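PDB 4HBK: aldo-keto reductase family 1, member B4 (Aldose reductase) from Schistosoma japonicum, which probably catalyses the NADPH-dependent reduction of aldehydes, including aldose sugars, to the corresponding alcohols. Local coordinates for residues M178-L181 with V182-G185; S193-N196 with K197-Q201; F222-I225 with K226-E229; V228-A231 with Q232-L236; L263-A266 with H267-K271. One frame throughout, in Å; residues are numbered along the deposited sequence.

In the fold
All five contacts are local turns or caps in the helices of a (beta/alpha)8 barrel, whose parallel strands form its core. Along the chain come interaction 1 at the end of helix 171-183, interaction 2 at the start of helix 197-206, interactions 3 and 4 on helix 225-233 (sharing Val228 and Glu229), and interaction 5 at the end of helix 260-269. Interactions 2, 3 and 4 cluster, their centres about 10 to 12 Å apart: Leu227 and Tyr230 pack against Lys197 and Ile200, joining neighbouring helices. Interactions 1 and 5 lie about 45 Å apart between centres, across the barrel. Of the five, interaction 2 comes closest to the predicted substrate-binding His144, through Asn194.

Interaction 1: residues M178-L181 with V182-G185; sequences MEKL and VDEG
Asp183 folds back along the turn that starts at Glu179, its CG 3.5 Å from the Glu179 O. The backbone beneath is closely wound. Asp183 N binds Glu179 O in a 3.0 Å bond that is almost straight (168°), and Glu184 N reaches Lys180 O at 2.9 Å. Val182 N is held less firmly, sharing weak bonds to Met178 O and Glu179 O, while Val182 CB sits 3.3 Å from Glu179 O. The tightly packed face is turned to the strands and to helix 119-133. Leu181 packs on Val122 and Cys126 of helix 119-133 and on Tyr141 of strand 138-143, and Met178 packs on Tyr141, Ile143 and Ile190. The carboxylate of Glu179 is buried too, its OE2 accepting from the backbone N atoms of Arg208 and Ile209. Helix 171-183 thus lies on the outer wall of the parallel barrel, and the chain leaves it through a Schellman motif: Gly185 takes a positive phi of 82° and its N bonds to Val182 O at 3.0 Å, before strand 187-193 begins. The solvent face is looser and its charged groups pair with residues outside the turn. Glu184 CG presses on Lys180 O at 3.0 Å, but the bend at chi2 (-103°) swings the carboxylate off the turn, where OE2 pairs with Arg123. Lys180 stretches outward to a salt bridge with Glu177. The exposed Asp183 keeps OD2 6.6 Å from the like-charged Glu179 OE1 and turns it to the guanidinium of Arg208, which probably eases any repulsion between the two acids.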
# COMPACT_ATOMS: atom_id res chain seq x y z
N MET A 178 -11.41 7.57 11.63
CA MET A 178 -10.46 7.92 10.57
C MET A 178 -10.86 9.28 10.02
O MET A 178 -10.01 10.11 9.67
CB MET A 178 -10.48 6.88 9.44
CG MET A 178 -10.01 5.49 9.85
SD MET A 178 -8.23 5.40 10.10
CE MET A 178 -7.65 5.45 8.40
N GLU A 179 -12.16 9.51 9.95
CA GLU A 179 -12.67 10.74 9.36
C GLU A 179 -12.28 11.93 10.21
O GLU A 179 -11.98 13.00 9.69
CB GLU A 179 -14.19 10.66 9.21
CG GLU A 179 -14.61 9.68 8.16
CD GLU A 179 -16.10 9.60 8.01
OE1 GLU A 179 -16.81 9.74 9.04
OE2 GLU A 179 -16.56 9.40 6.87
N LYS A 180 -12.26 11.72 11.52
CA LYS A 180 -11.90 12.79 12.45
C LYS A 180 -10.45 13.20 12.27
O LYS A 180 -10.09 14.36 12.47
CB LYS A 180 -12.15 12.37 13.89
CG LYS A 180 -13.60 12.25 14.28
CD LYS A 180 -13.72 11.90 15.75
CE LYS A 180 -15.16 11.64 16.15
NZ LYS A 180 -15.23 10.96 17.49
N LEU A 181 -9.60 12.25 11.89
CA LEU A 181 -8.20 12.54 11.64
C LEU A 181 -8.08 13.54 10.50
O LEU A 181 -7.20 14.41 10.50
CB LEU A 181 -7.42 11.26 11.32
CG LEU A 181 -7.36 10.21 12.44
CD1 LEU A 181 -6.74 8.91 11.95
CD2 LEU A 181 -6.61 10.75 13.66
N VAL A 182 -8.96 13.40 9.51
CA VAL A 182 -8.98 14.34 8.40
C VAL A 182 -9.49 15.71 8.88
O VAL A 182 -8.88 16.74 8.59
CB VAL A 182 -9.86 13.83 7.24
CG1 VAL A 182 -10.02 14.90 6.15
CG2 VAL A 182 -9.29 12.56 6.64
N ASP A 183 -10.60 15.71 9.62
CA ASP A 183 -11.14 16.94 10.19
C ASP A 183 -10.07 17.75 10.93
O ASP A 183 -10.01 18.97 10.82
CB ASP A 183 -12.28 16.64 11.17
CG ASP A 183 -13.52 16.03 10.50
OD1 ASP A 183 -13.66 16.11 9.26
OD2 ASP A 183 -14.36 15.47 11.23
N GLU A 184 -9.22 17.05 11.67
CA GLU A 184 -8.23 17.67 12.55
C GLU A 184 -6.92 18.03 11.85
O GLU A 184 -6.04 18.62 12.46
CB GLU A 184 -7.91 16.73 13.70
CG GLU A 184 -9.10 16.34 14.54
CD GLU A 184 -9.15 17.09 15.85
OE1 GLU A 184 -9.68 18.23 15.86
OE2 GLU A 184 -8.66 16.55 16.86
N GLY A 185 -6.78 17.64 10.59
CA GLY A 185 -5.54 17.93 9.87
C GLY A 185 -4.37 16.98 10.12
O GLY A 185 -3.29 17.18 9.58

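Interaction 2: residues S193-N196 with K197-Q201; sequences SNFN and KRQIQ
Asn196 and Gln199 grip each other's backbone at the first turn of helix 197-206. OD1 of Asn196 accepts from Gln199 N at 2.9 Å, the donor lying nearly along the C=O axis. In return Gln199 OE1 takes the Asn196 N-H at 2.9 Å, on a lone pair in its amide plane. Asn196 can do this because its CG sits between its own N and carbonyl carbon (chi1 66°), turning OD1 back over the helix start; the reciprocal pair is a capping box. The side chains cross at about a right angle, amide planes 35° apart. Ile200 N completes the turn, bonding Asn196 O at 2.9 Å. Phe195 CB rests on Ile200 CG1 (3.9 Å), and Phe195 CD2 lies 3.7 Å from Gln199 CB. Asn196 OD1 also lies over one face of the Arg198 guanidinium. Farther out, the C-terminal tail fixes the donor ends: Asn196 ND2 binds Pro339 O, Gln199 NE2 binds Glu337, and Arg198 bridges Glu337 and Glu342. Before the cap, Asn194 OD1 bonds to Tyr241 OH and its ND2 to the backbone O of His144, a predicted substrate-binding residue. Amide oxygens facing N-H groups, and nitrogens facing acceptors, are consistent with both modelled orientations.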
# COMPACT_ATOMS: atom_id res chain seq x y z
N SER A 193 -7.10 -1.01 3.02
CA SER A 193 -6.16 -2.02 2.55
C SER A 193 -6.76 -3.41 2.72
O SER A 193 -7.32 -3.72 3.76
CB SER A 193 -4.83 -1.92 3.31
OG SER A 193 -3.91 -2.90 2.84
N ASN A 194 -6.67 -4.24 1.68
CA ASN A 194 -7.19 -5.61 1.74
C ASN A 194 -8.69 -5.70 2.04
O ASN A 194 -9.13 -6.65 2.69
CB ASN A 194 -6.43 -6.43 2.79
CG ASN A 194 -4.94 -6.52 2.49
OD1 ASN A 194 -4.54 -7.01 1.43
ND2 ASN A 194 -4.12 -6.04 3.42
N PHE A 195 -9.46 -4.71 1.58
CA PHE A 195 -10.91 -4.79 1.70
C PHE A 195 -11.46 -5.35 0.41
O PHE A 195 -10.89 -5.11 -0.64
CB PHE A 195 -11.52 -3.40 1.96
CG PHE A 195 -11.52 -2.99 3.40
CD1 PHE A 195 -10.34 -2.97 4.13
CD2 PHE A 195 -12.69 -2.61 4.02
CE1 PHE A 195 -10.33 -2.59 5.44
CE2 PHE A 195 -12.69 -2.23 5.36
CZ PHE A 195 -11.51 -2.22 6.07
N ASN A 196 -12.56 -6.10 0.47
CA ASN A 196 -13.18 -6.60 -0.76
C ASN A 196 -14.31 -5.67 -1.21
O ASN A 196 -14.60 -4.68 -0.55
CB ASN A 196 -13.65 -8.06 -0.61
CG ASN A 196 -14.78 -8.24 0.40
OD1 ASN A 196 -15.57 -7.32 0.66
ND2 ASN A 196 -14.88 -9.43 0.95
N LYS A 197 -14.94 -6.00 -2.34
CA LYS A 197 -15.96 -5.12 -2.93
C LYS A 197 -17.08 -4.82 -1.94
O LYS A 197 -17.42 -3.66 -1.70
CB LYS A 197 -16.54 -5.72 -4.21
CG LYS A 197 -17.73 -4.95 -4.77
CD LYS A 197 -18.22 -5.56 -6.09
CE LYS A 197 -19.52 -4.90 -6.57
NZ LYS A 197 -20.06 -5.54 -7.80
N ARG A 198 -17.64 -5.89 -1.38
CA ARG A 198 -18.72 -5.84 -0.40
C ARG A 198 -18.37 -4.87 0.72
O ARG A 198 -19.17 -4.01 1.09
CB ARG A 198 -18.90 -7.24 0.21
CG ARG A 198 -20.30 -7.62 0.67
CD ARG A 198 -20.24 -8.75 1.72
NE ARG A 198 -19.80 -8.21 3.02
CZ ARG A 198 -18.70 -8.58 3.68
NH1 ARG A 198 -17.90 -9.53 3.21
NH2 ARG A 198 -18.41 -8.00 4.84
N GLN A 199 -17.17 -5.01 1.25
CA GLN A 199 -16.72 -4.22 2.40
C GLN A 199 -16.53 -2.76 2.02
O GLN A 199 -16.85 -1.86 2.80
CB GLN A 199 -15.44 -4.83 2.97
CG GLN A 199 -15.66 -6.19 3.61
CD GLN A 199 -14.36 -6.91 3.90
OE1 GLN A 199 -13.39 -6.78 3.15
NE2 GLN A 199 -14.33 -7.67 4.99
N ILE A 200 -16.00 -2.51 0.83
CA ILE A 200 -15.88 -1.14 0.34
C ILE A 200 -17.26 -0.50 0.13
O ILE A 200 -17.51 0.63 0.55
CB ILE A 200 -15.06 -1.10 -0.97
CG1 ILE A 200 -13.66 -1.66 -0.73
CG2 ILE A 200 -15.04 0.34 -1.54
CD1 ILE A 200 -12.85 -1.92 -2.01
N GLN A 201 -18.17 -1.24 -0.51
CA GLN A 201 -19.54 -0.78 -0.69
C GLN A 201 -20.09 -0.27 0.63
O GLN A 201 -20.60 0.85 0.71
CB GLN A 201 -20.44 -1.90 -1.23
CG GLN A 201 -20.30 -2.13 -2.74
CD GLN A 201 -21.03 -3.38 -3.23
OE1 GLN A 201 -21.03 -4.42 -2.57
NE2 GLN A 201 -21.66 -3.28 -4.39

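Interaction 3: residues F222-I225 with K226-E229; sequences FPNI and KLVE
Asn224 meets the side chain of Leu227 and the backbone N of Val228 at the N-cap of helix 225-233, the helix that follows strand 213-217 in the barrel. Its own side chain makes no capping bond, and a water does the bridging instead. Of the polar contacts, the backbone bonds come first: Val228 N gives to Asn224 O at 3.1 Å, and Glu229 N to Ile225 O at 2.8 Å. The water then donates to Asn224 OD1 at 2.7 Å and accepts from Leu227 N at 3.0 Å, so the first-turn N-H of Leu227 is satisfied through solvent rather than by the cap directly. The other end of the amide is held too, ND2 binding Glu217 O on strand 213-217. This double hold is consistent with a chi1 of -137°, well off a staggered position. Charged ends lie farther out: Lys226 extends to a salt bridge with Glu343. Among the packing (van der Waals) contacts, Asn224 and Leu227 run side by side and point the same way, with OD1 3.5 Å from Leu227 CB; both also touch Ile216, so the cap is pressed against the strand. On the outer side Ile225 and Glu229 meet one turn apart. The CG2 branch of Ile225 reaches toward the carboxylate, 3.7 Å from OE1, while Glu229 CG lies over Ile225 O. Ile225 itself leans on Arg284 and on Asn318 of helix 311-319. Val228 packs closely, its CG2, beside its own N, coming to 3.1 Å from Asn224 O.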
# COMPACT_ATOMS: atom_id res chain seq x y z
N PHE A 222 -1.40 -12.18 -10.42
CA PHE A 222 -2.69 -11.99 -9.75
C PHE A 222 -3.27 -10.62 -10.08
O PHE A 222 -3.12 -9.67 -9.31
CB PHE A 222 -2.56 -12.18 -8.24
CG PHE A 222 -3.88 -12.30 -7.55
CD1 PHE A 222 -4.67 -13.42 -7.76
CD2 PHE A 222 -4.34 -11.31 -6.72
CE1 PHE A 222 -5.91 -13.54 -7.13
CE2 PHE A 222 -5.57 -11.42 -6.09
CZ PHE A 222 -6.35 -12.54 -6.30
N PRO A 223 -3.94 -10.52 -11.23
CA PRO A 223 -4.29 -9.20 -11.76
C PRO A 223 -5.39 -8.50 -10.96
O PRO A 223 -5.50 -7.28 -11.05
CB PRO A 223 -4.76 -9.50 -13.20
CG PRO A 223 -4.24 -10.89 -13.50
CD PRO A 223 -4.28 -11.60 -12.18
N ASN A 224 -6.17 -9.25 -10.19
CA ASN A 224 -7.23 -8.66 -9.37
C ASN A 224 -8.12 -7.71 -10.17
O ASN A 224 -8.48 -6.64 -9.68
CB ASN A 224 -6.61 -7.89 -8.20
CG ASN A 224 -7.32 -8.13 -6.88
OD1 ASN A 224 -8.49 -8.52 -6.86
ND2 ASN A 224 -6.62 -7.90 -5.77
N ILE A 225 -8.48 -8.12 -11.39
CA ILE A 225 -9.19 -7.25 -12.34
C ILE A 225 -10.56 -6.75 -11.85
O ILE A 225 -10.85 -5.55 -11.90
CB ILE A 225 -9.40 -7.93 -13.72
CG1 ILE A 225 -8.08 -8.43 -14.31
CG2 ILE A 225 -10.03 -6.96 -14.70
CD1 ILE A 225 -7.34 -7.40 -15.10
N LYS A 226 -11.42 -7.66 -11.41
CA LYS A 226 -12.77 -7.29 -11.01
C LYS A 226 -12.81 -6.26 -9.88
O LYS A 226 -13.57 -5.30 -9.93
CB LYS A 226 -13.60 -8.52 -10.66
CG LYS A 226 -13.96 -9.36 -11.87
CD LYS A 226 -14.86 -10.53 -11.50
CE LYS A 226 -15.38 -11.22 -12.75
NZ LYS A 226 -16.46 -12.21 -12.45
N LEU A 227 -11.99 -6.48 -8.86
CA LEU A 227 -11.92 -5.57 -7.74
C LEU A 227 -11.35 -4.23 -8.18
O LEU A 227 -11.85 -3.18 -7.78
CB LEU A 227 -11.06 -6.16 -6.63
CG LEU A 227 -10.95 -5.29 -5.38
CD1 LEU A 227 -12.36 -4.90 -4.92
CD2 LEU A 227 -10.16 -6.00 -4.27
N VAL A 228 -10.30 -4.25 -8.99
CA VAL A 228 -9.69 -3.01 -9.45
C VAL A 228 -10.69 -2.20 -10.26
O VAL A 228 -10.81 -0.99 -10.10
CB VAL A 228 -8.45 -3.26 -10.31
CG1 VAL A 228 -8.08 -1.97 -11.04
CG2 VAL A 228 -7.27 -3.76 -9.45
N GLU A 229 -11.41 -2.88 -11.15
CA GLU A 229 -12.38 -2.19 -11.98
C GLU A 229 -13.48 -1.59 -11.10
O GLU A 229 -13.89 -0.45 -11.30
CB GLU A 229 -12.96 -3.12 -13.04
CG GLU A 229 -11.98 -3.44 -14.15
CD GLU A 229 -12.61 -4.28 -15.26
OE1 GLU A 229 -12.04 -4.31 -16.37
OE2 GLU A 229 -13.66 -4.91 -15.02
O HOH W 1 -10.61 -9.13 -8.44

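Interaction 4: residues V228-A231 with Q232-L236; sequences VEYA and QSVGL
Residues 228-231 and 232-236 share the last turns of helix 225-233, where Gln232 N bonds to Val228 O at 3.0 Å and Ser233 N to Glu229 O at 2.9 Å. Val234 N follows with a 3.2 Å bond to Tyr230 O and a weak one to Ala231 O. Beyond it the backbone changes direction. Gly235 adopts a positive phi of 91°, which lets Gly235 N reach Gln232 O, and Leu236 N then reaches back to Ala231 O at 3.0 Å. This is a Schellman motif, with Gly235 as its C-prime residue; it ends the helix of the beta-alpha-beta unit and sends the chain into strand 237-241. Ser233 adds a second grip on the final turn. Its OG stands between the backbone N and the carbonyl carbon (chi1 83°) and donates to Tyr230 O at 2.7 Å, so that oxygen accepts from both Ser233 OG and Val234 N. Over Tyr230, Val234 places CG2 about 4.1 Å above one ring face, offset toward the rim, while its CG1 lies 3.9 Å from CE1 of the ring. The remainder of the tyrosine packs against the preceding helix, 197-206, touching Lys197, Ile200, Gln201 and Leu204. On the barrel side Ala231 CB meets Leu236 CB, and both side chains pack against Leu214 of strand 213-217. One turn earlier, Val228 and Gln232 run side by side, pointing the same way; the CG1 branch of the valine lies against the flat amide, whose NE2 makes a weak hydrogen bond to Arg284 O.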
# COMPACT_ATOMS: atom_id res chain seq x y z
N VAL A 228 -10.30 -4.25 -8.99
CA VAL A 228 -9.69 -3.01 -9.45
C VAL A 228 -10.69 -2.20 -10.26
O VAL A 228 -10.81 -0.99 -10.10
CB VAL A 228 -8.45 -3.26 -10.31
CG1 VAL A 228 -8.08 -1.97 -11.04
CG2 VAL A 228 -7.27 -3.76 -9.45
N GLU A 229 -11.41 -2.88 -11.15
CA GLU A 229 -12.38 -2.19 -11.98
C GLU A 229 -13.48 -1.59 -11.10
O GLU A 229 -13.89 -0.45 -11.30
CB GLU A 229 -12.96 -3.12 -13.04
CG GLU A 229 -11.98 -3.44 -14.15
CD GLU A 229 -12.61 -4.28 -15.26
OE1 GLU A 229 -12.04 -4.31 -16.37
OE2 GLU A 229 -13.66 -4.91 -15.02
N TYR A 230 -13.94 -2.37 -10.13
CA TYR A 230 -14.94 -1.87 -9.20
C TYR A 230 -14.45 -0.63 -8.46
O TYR A 230 -15.13 0.40 -8.44
CB TYR A 230 -15.34 -2.91 -8.17
CG TYR A 230 -16.06 -2.25 -7.02
CD1 TYR A 230 -17.38 -1.80 -7.15
CD2 TYR A 230 -15.41 -2.02 -5.81
CE1 TYR A 230 -18.03 -1.18 -6.10
CE2 TYR A 230 -16.05 -1.39 -4.76
CZ TYR A 230 -17.36 -0.97 -4.91
OH TYR A 230 -17.98 -0.34 -3.85
N ALA A 231 -13.28 -0.72 -7.84
CA ALA A 231 -12.79 0.41 -7.06
C ALA A 231 -12.65 1.69 -7.90
O ALA A 231 -13.06 2.77 -7.47
CB ALA A 231 -11.48 0.06 -6.34
N GLN A 232 -12.07 1.57 -9.09
CA GLN A 232 -11.93 2.73 -9.97
C GLN A 232 -13.30 3.25 -10.40
O GLN A 232 -13.49 4.46 -10.52
CB GLN A 232 -11.03 2.40 -11.18
CG GLN A 232 -9.59 2.07 -10.76
CD GLN A 232 -8.71 1.57 -11.90
OE1 GLN A 232 -9.20 1.06 -12.92
NE2 GLN A 232 -7.39 1.72 -11.74
N SER A 233 -14.26 2.36 -10.60
CA SER A 233 -15.60 2.77 -11.01
C SER A 233 -16.26 3.68 -9.97
O SER A 233 -17.01 4.58 -10.32
CB SER A 233 -16.50 1.57 -11.34
OG SER A 233 -17.07 0.99 -10.18
N VAL A 234 -15.96 3.47 -8.68
CA VAL A 234 -16.51 4.35 -7.65
C VAL A 234 -15.54 5.46 -7.25
O VAL A 234 -15.73 6.14 -6.25
CB VAL A 234 -16.99 3.58 -6.40
CG1 VAL A 234 -18.17 2.70 -6.76
CG2 VAL A 234 -15.85 2.75 -5.82
N GLY A 235 -14.49 5.65 -8.05
CA GLY A 235 -13.64 6.82 -7.90
C GLY A 235 -12.44 6.67 -6.97
O GLY A 235 -11.72 7.64 -6.74
N LEU A 236 -12.23 5.47 -6.43
CA LEU A 236 -11.02 5.25 -5.63
C LEU A 236 -9.83 5.15 -6.55
O LEU A 236 -9.96 4.71 -7.69
CB LEU A 236 -11.12 3.94 -4.86
CG LEU A 236 -12.28 3.72 -3.91
CD1 LEU A 236 -11.81 2.87 -2.74
CD2 LEU A 236 -12.84 5.05 -3.44

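Interaction 5: residues L263-A266 with H267-K271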
# COMPACT_ATOMS: atom_id res chain seq x y z
N LEU A 263 10.06 -11.96 -19.99
CA LEU A 263 11.43 -11.78 -20.49
C LEU A 263 11.44 -11.34 -21.96
O LEU A 263 12.20 -10.44 -22.34
CB LEU A 263 12.22 -13.08 -20.29
CG LEU A 263 12.68 -13.33 -18.85
CD1 LEU A 263 13.15 -14.76 -18.64
CD2 LEU A 263 13.81 -12.37 -18.49
N GLU A 264 10.59 -11.94 -22.77
CA GLU A 264 10.47 -11.52 -24.15
C GLU A 264 10.14 -10.04 -24.24
O GLU A 264 10.81 -9.31 -24.96
CB GLU A 264 9.38 -12.33 -24.85
CG GLU A 264 9.79 -13.76 -25.09
CD GLU A 264 8.63 -14.63 -25.52
OE1 GLU A 264 8.83 -15.85 -25.66
OE2 GLU A 264 7.51 -14.08 -25.72
N ILE A 265 9.13 -9.60 -23.50
CA ILE A 265 8.70 -8.21 -23.57
C ILE A 265 9.78 -7.25 -23.05
O ILE A 265 10.00 -6.19 -23.63
CB ILE A 265 7.36 -7.99 -22.83
CG1 ILE A 265 6.26 -8.84 -23.47
CG2 ILE A 265 6.98 -6.53 -22.81
CD1 ILE A 265 4.99 -8.94 -22.64
N ALA A 266 10.44 -7.62 -21.96
CA ALA A 266 11.60 -6.87 -21.47
C ALA A 266 12.70 -6.77 -22.54
O ALA A 266 13.30 -5.70 -22.73
CB ALA A 266 12.16 -7.53 -20.22
N HIS A 267 12.97 -7.87 -23.23
CA HIS A 267 14.00 -7.85 -24.27
C HIS A 267 13.60 -6.93 -25.41
O HIS A 267 14.42 -6.16 -25.91
CB HIS A 267 14.25 -9.25 -24.84
CG HIS A 267 15.31 -9.28 -25.90
ND1 HIS A 267 16.62 -8.94 -25.65
CD2 HIS A 267 15.24 -9.59 -27.22
CE1 HIS A 267 17.32 -9.05 -26.77
NE2 HIS A 267 16.50 -9.44 -27.73
N ARG A 268 12.34 -7.02 -25.82
CA ARG A 268 11.86 -6.23 -26.94
C ARG A 268 12.03 -4.75 -26.65
O ARG A 268 12.39 -3.97 -27.54
CB ARG A 268 10.39 -6.55 -27.21
CG ARG A 268 9.78 -5.80 -28.39
CD ARG A 268 8.38 -6.31 -28.62
NE ARG A 268 8.35 -7.78 -28.66
CZ ARG A 268 7.36 -8.52 -28.18
NH1 ARG A 268 6.30 -7.94 -27.61
NH2 ARG A 268 7.42 -9.84 -28.26
N HIS A 269 11.77 -4.35 -25.41
CA HIS A 269 11.85 -2.95 -25.03
C HIS A 269 13.22 -2.56 -24.47
O HIS A 269 13.44 -1.40 -24.14
CB HIS A 269 10.76 -2.61 -24.02
CG HIS A 269 9.37 -2.62 -24.59
ND1 HIS A 269 8.85 -1.56 -25.29
CD2 HIS A 269 8.40 -3.56 -24.55
CE1 HIS A 269 7.61 -1.85 -25.67
NE2 HIS A 269 7.32 -3.06 -25.23
N LYS A 270 14.12 -3.53 -24.36
CA LYS A 270 15.43 -3.29 -23.76
C LYS A 270 15.29 -2.73 -22.35
O LYS A 270 15.96 -1.76 -21.99
CB LYS A 270 16.27 -2.35 -24.63
CG LYS A 270 16.68 -2.97 -25.94
CD LYS A 270 16.80 -1.94 -27.03
CE LYS A 270 16.68 -2.60 -28.40
NZ LYS A 270 16.85 -1.62 -29.51
N LYS A 271 14.41 -3.35 -21.57
CA LYS A 271 14.24 -3.01 -20.17
C LYS A 271 14.35 -4.31 -19.40
O LYS A 271 14.41 -5.38 -19.99
CB LYS A 271 12.86 -2.38 -19.92
CG LYS A 271 12.53 -1.17 -20.80
CD LYS A 271 13.30 0.07 -20.38
CE LYS A 271 12.96 0.47 -18.94
NZ LYS A 271 13.54 1.80 -18.59
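Residues 263-266 and 267-271 are wound together at the end of helix 260-269, with His267 N on Leu263 O at 2.8 Å, Arg268 N on Glu264 O and His269 N on Ile265 O. The side chains that meet most closely are Ile265 and His269, which lie side by side and point the same way. CD2 of the imidazole approaches Ile265 O at 3.2 Å, the oxygen lying at the ring edge near its plane, and the same carbon is 3.7 Å from Ile265 CG2. That methyl, anti to its own backbone N, is turned forward along the helix. NE2, next to CD2 in the ring, is hydrogen-bonded to Glu313 OE1, and the imidazole also meets the Phe307 ring, which would restrict its rotation. Arg268 bends at chi3 (-49°) to bring NH1 to a salt bridge with the same Glu313, and that bend sets its guanidinium obliquely beside Ile265 CG1. Glu264 OE2 stays 4.9 Å from Arg268 NH2, too far for contact, though the opposite charges may attract weakly. Ala266 is tightly placed, its CB 3.1 Å from Lys271 O. Lys270 adopts a positive phi of 56°, its N bonded to His267 O, and Lys271 N returns to Ala266 O at 2.8 Å: a Schellman motif, here with a lysine in the positive-phi position, which turns the chain from one surface helix of the barrel into helix 273-283.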